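Local coordinates for protein cytochrome C (Marichromatium purpuratum 984, PDB 5LO9) that probably oxidises thiosulfate to tetrathionate, and probably also reduces tetrathionate, passing electrons through four covalently bound hemes c, at residues T245-D250 against I360-T365. Numbering follows the deposited sequence.
Sequences TPPSRD and IFWLAT. With EDO (1,2-ethanediol), chain B; EDO (1,2-ethanediol), chain X.
P247 sets CG over one face of the W362 indole, offset toward its rim, a proline-tryptophan CH-pi contact that joins the loop between helices 176-187 and 256-269 to the C-terminal end of helix 351-363. P247 CG lies 3.8 Å from the centroid of the five-membered ring of W362, 24° off its normal, and 3.3 Å from W362 O; P247 CB reaches across to the six-membered ring, 3.8 Å from W362 CZ2. At the rim of the indole, S248 O comes close to its plane, 3.4 Å from W362 CZ2. Beside this CH-pi contact P246 CB packs on L363 O at 3.4 Å, and P246 also touches W304 of helix 304-307. No hydrogen bond links the two segments. W362 holds CG anti to its own N (chi1 171°), which carries the indole out under the loop, where NE1 donates to A251 O just beyond D250. Replacing the indole of W362 by the methyl of an alanine is likely to leave P247 without the aromatic face it rests on and A251 O without its donor. Farther out, R296 bonds to P247 O, R249 pairs with D293 in a salt bridge, and D250 N closes an ST turn on S248 OG. Where the helix ends, W362 O takes two donors, T365 N and T365 OG1; the hydroxyl lies on a lone pair in the carbonyl plane, 2.6 Å from W362 O, and accepts in turn from O1 of a 1,2-ethanediol.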
loop_
_atom_site.group_PDB
_atom_site.type_symbol
_atom_site.label_atom_id
_atom_site.label_comp_id
_atom_site.label_asym_id
_atom_site.label_seq_id
_atom_site.Cartn_x
_atom_site.Cartn_y
_atom_site.Cartn_z
ATOM N N THR A 245 3.127 13.258 13.660
ATOM C CA THR A 245 4.455 13.749 13.341
ATOM C C THR A 245 5.162 12.762 12.431
ATOM O O THR A 245 5.306 11.587 12.803
ATOM C CB THR A 245 5.262 13.963 14.594
ATOM O OG1 THR A 245 4.646 15.016 15.352
ATOM C CG2 THR A 245 6.676 14.309 14.211
ATOM N N PRO A 246 5.578 13.146 11.232
ATOM C CA PRO A 246 6.328 12.227 10.410
ATOM C C PRO A 246 7.758 12.113 10.883
ATOM O O PRO A 246 8.274 12.982 11.603
ATOM C CB PRO A 246 6.276 12.857 9.023
ATOM C CG PRO A 246 5.295 14.031 9.160
ATOM C CD PRO A 246 5.312 14.413 10.532
ATOM N N PRO A 247 8.460 11.115 10.389
ATOM C CA PRO A 247 9.853 10.938 10.774
ATOM C C PRO A 247 10.712 12.111 10.344
ATOM O O PRO A 247 10.482 12.749 9.315
ATOM C CB PRO A 247 10.270 9.651 10.040
ATOM C CG PRO A 247 9.162 9.244 9.212
ATOM C CD PRO A 247 7.926 9.960 9.669
ATOM N N SER A 248 11.722 12.376 11.151
ATOM C CA SER A 248 12.690 13.393 10.813
ATOM C C SER A 248 13.357 13.043 9.491
ATOM O O SER A 248 13.420 11.885 9.093
ATOM C CB SER A 248 13.713 13.509 11.941
ATOM O OG SER A 248 15.030 13.638 11.428
ATOM N N ARG A 249 13.846 14.063 8.795
ATOM C CA ARG A 249 14.539 13.862 7.531
ATOM C C ARG A 249 15.913 13.218 7.693
ATOM O O ARG A 249 16.503 12.800 6.691
ATOM C CB ARG A 249 14.681 15.203 6.821
ATOM C CG ARG A 249 13.396 15.738 6.220
ATOM C CD ARG A 249 13.528 17.208 5.817
ATOM N NE ARG A 249 12.580 17.563 4.762
ATOM C CZ ARG A 249 11.468 18.294 4.887
ATOM N NH1 ARG A 249 11.115 18.817 6.070
ATOM N NH2 ARG A 249 10.699 18.489 3.790
ATOM N N ASP A 250 16.436 13.139 8.920
ATOM C CA ASP A 250 17.645 12.361 9.205
ATOM C C ASP A 250 17.340 10.877 9.349
ATOM O O ASP A 250 18.170 10.037 8.991
ATOM C CB ASP A 250 18.290 12.823 10.504
ATOM C CG ASP A 250 18.646 14.292 10.490
ATOM O OD1 ASP A 250 19.291 14.743 9.512
ATOM O OD2 ASP A 250 18.293 14.996 11.470
ATOM N N ILE A 360 6.001 7.903 0.416
ATOM C CA ILE A 360 4.758 8.194 1.111
ATOM C C ILE A 360 4.568 7.250 2.283
ATOM O O ILE A 360 4.067 7.642 3.334
ATOM C CB ILE A 360 3.587 8.115 0.134
ATOM C CG1 ILE A 360 3.661 9.262 -0.879
ATOM C CG2 ILE A 360 2.311 8.159 0.882
ATOM C CD1 ILE A 360 2.818 9.039 -2.165
ATOM N N PHE A 361 4.907 5.984 2.093
ATOM C CA PHE A 361 4.830 4.994 3.162
ATOM C C PHE A 361 5.688 5.428 4.326
ATOM O O PHE A 361 5.254 5.409 5.481
ATOM C CB PHE A 361 5.302 3.637 2.606
ATOM C CG PHE A 361 5.539 2.530 3.639
ATOM C CD1 PHE A 361 6.806 1.990 3.816
ATOM C CD2 PHE A 361 4.478 1.973 4.347
ATOM C CE1 PHE A 361 7.012 0.956 4.719
ATOM C CE2 PHE A 361 4.686 0.925 5.244
ATOM C CZ PHE A 361 5.955 0.424 5.434
ATOM N N TRP A 362 6.911 5.841 4.034
ATOM C CA TRP A 362 7.815 6.250 5.096
ATOM C C TRP A 362 7.271 7.442 5.890
ATOM O O TRP A 362 7.287 7.428 7.127
ATOM C CB TRP A 362 9.168 6.572 4.493
ATOM C CG TRP A 362 10.082 7.193 5.450
ATOM C CD1 TRP A 362 10.620 6.612 6.541
ATOM C CD2 TRP A 362 10.609 8.521 5.396
ATOM N NE1 TRP A 362 11.453 7.488 7.179
ATOM C CE2 TRP A 362 11.469 8.666 6.493
ATOM C CE3 TRP A 362 10.437 9.591 4.529
ATOM C CZ2 TRP A 362 12.141 9.834 6.757
ATOM C CZ3 TRP A 362 11.107 10.742 4.782
ATOM C CH2 TRP A 362 11.948 10.864 5.898
ATOM N N LEU A 363 6.754 8.476 5.201
ATOM C CA LEU A 363 6.211 9.630 5.924
ATOM C C LEU A 363 5.118 9.224 6.892
ATOM O O LEU A 363 4.884 9.925 7.886
ATOM C CB LEU A 363 5.641 10.663 4.974
ATOM C CG LEU A 363 6.622 11.400 4.093
ATOM C CD1 LEU A 363 5.866 12.316 3.179
ATOM C CD2 LEU A 363 7.620 12.160 4.958
ATOM N N ALA A 364 4.443 8.110 6.613
ATOM C CA ALA A 364 3.293 7.637 7.372
ATOM C C ALA A 364 3.667 6.693 8.515
ATOM O O ALA A 364 2.765 6.108 9.143
ATOM C CB ALA A 364 2.315 6.940 6.452
ATOM N N THR A 365 4.965 6.526 8.784
ATOM C CA THR A 365 5.418 5.660 9.867
ATOM C C THR A 365 4.677 5.946 11.166
ATOM O O THR A 365 4.669 7.081 11.668
ATOM C CB THR A 365 6.909 5.841 10.085
ATOM O OG1 THR A 365 7.644 5.521 8.903
ATOM C CG2 THR A 365 7.304 4.903 11.106
HETATM C C1 EDO B . 12.661 15.585 1.813
HETATM O O1 EDO B . 12.373 16.935 1.507
HETATM C C2 EDO B . 11.826 15.169 3.035
HETATM O O2 EDO B . 10.689 14.284 2.894
HETATM C C1 EDO X . 9.656 2.817 7.517
HETATM O O1 EDO X . 9.939 3.578 8.715
HETATM C C2 EDO X . 9.543 1.335 7.907
HETATM O O2 EDO X . 10.785 0.633 7.713
#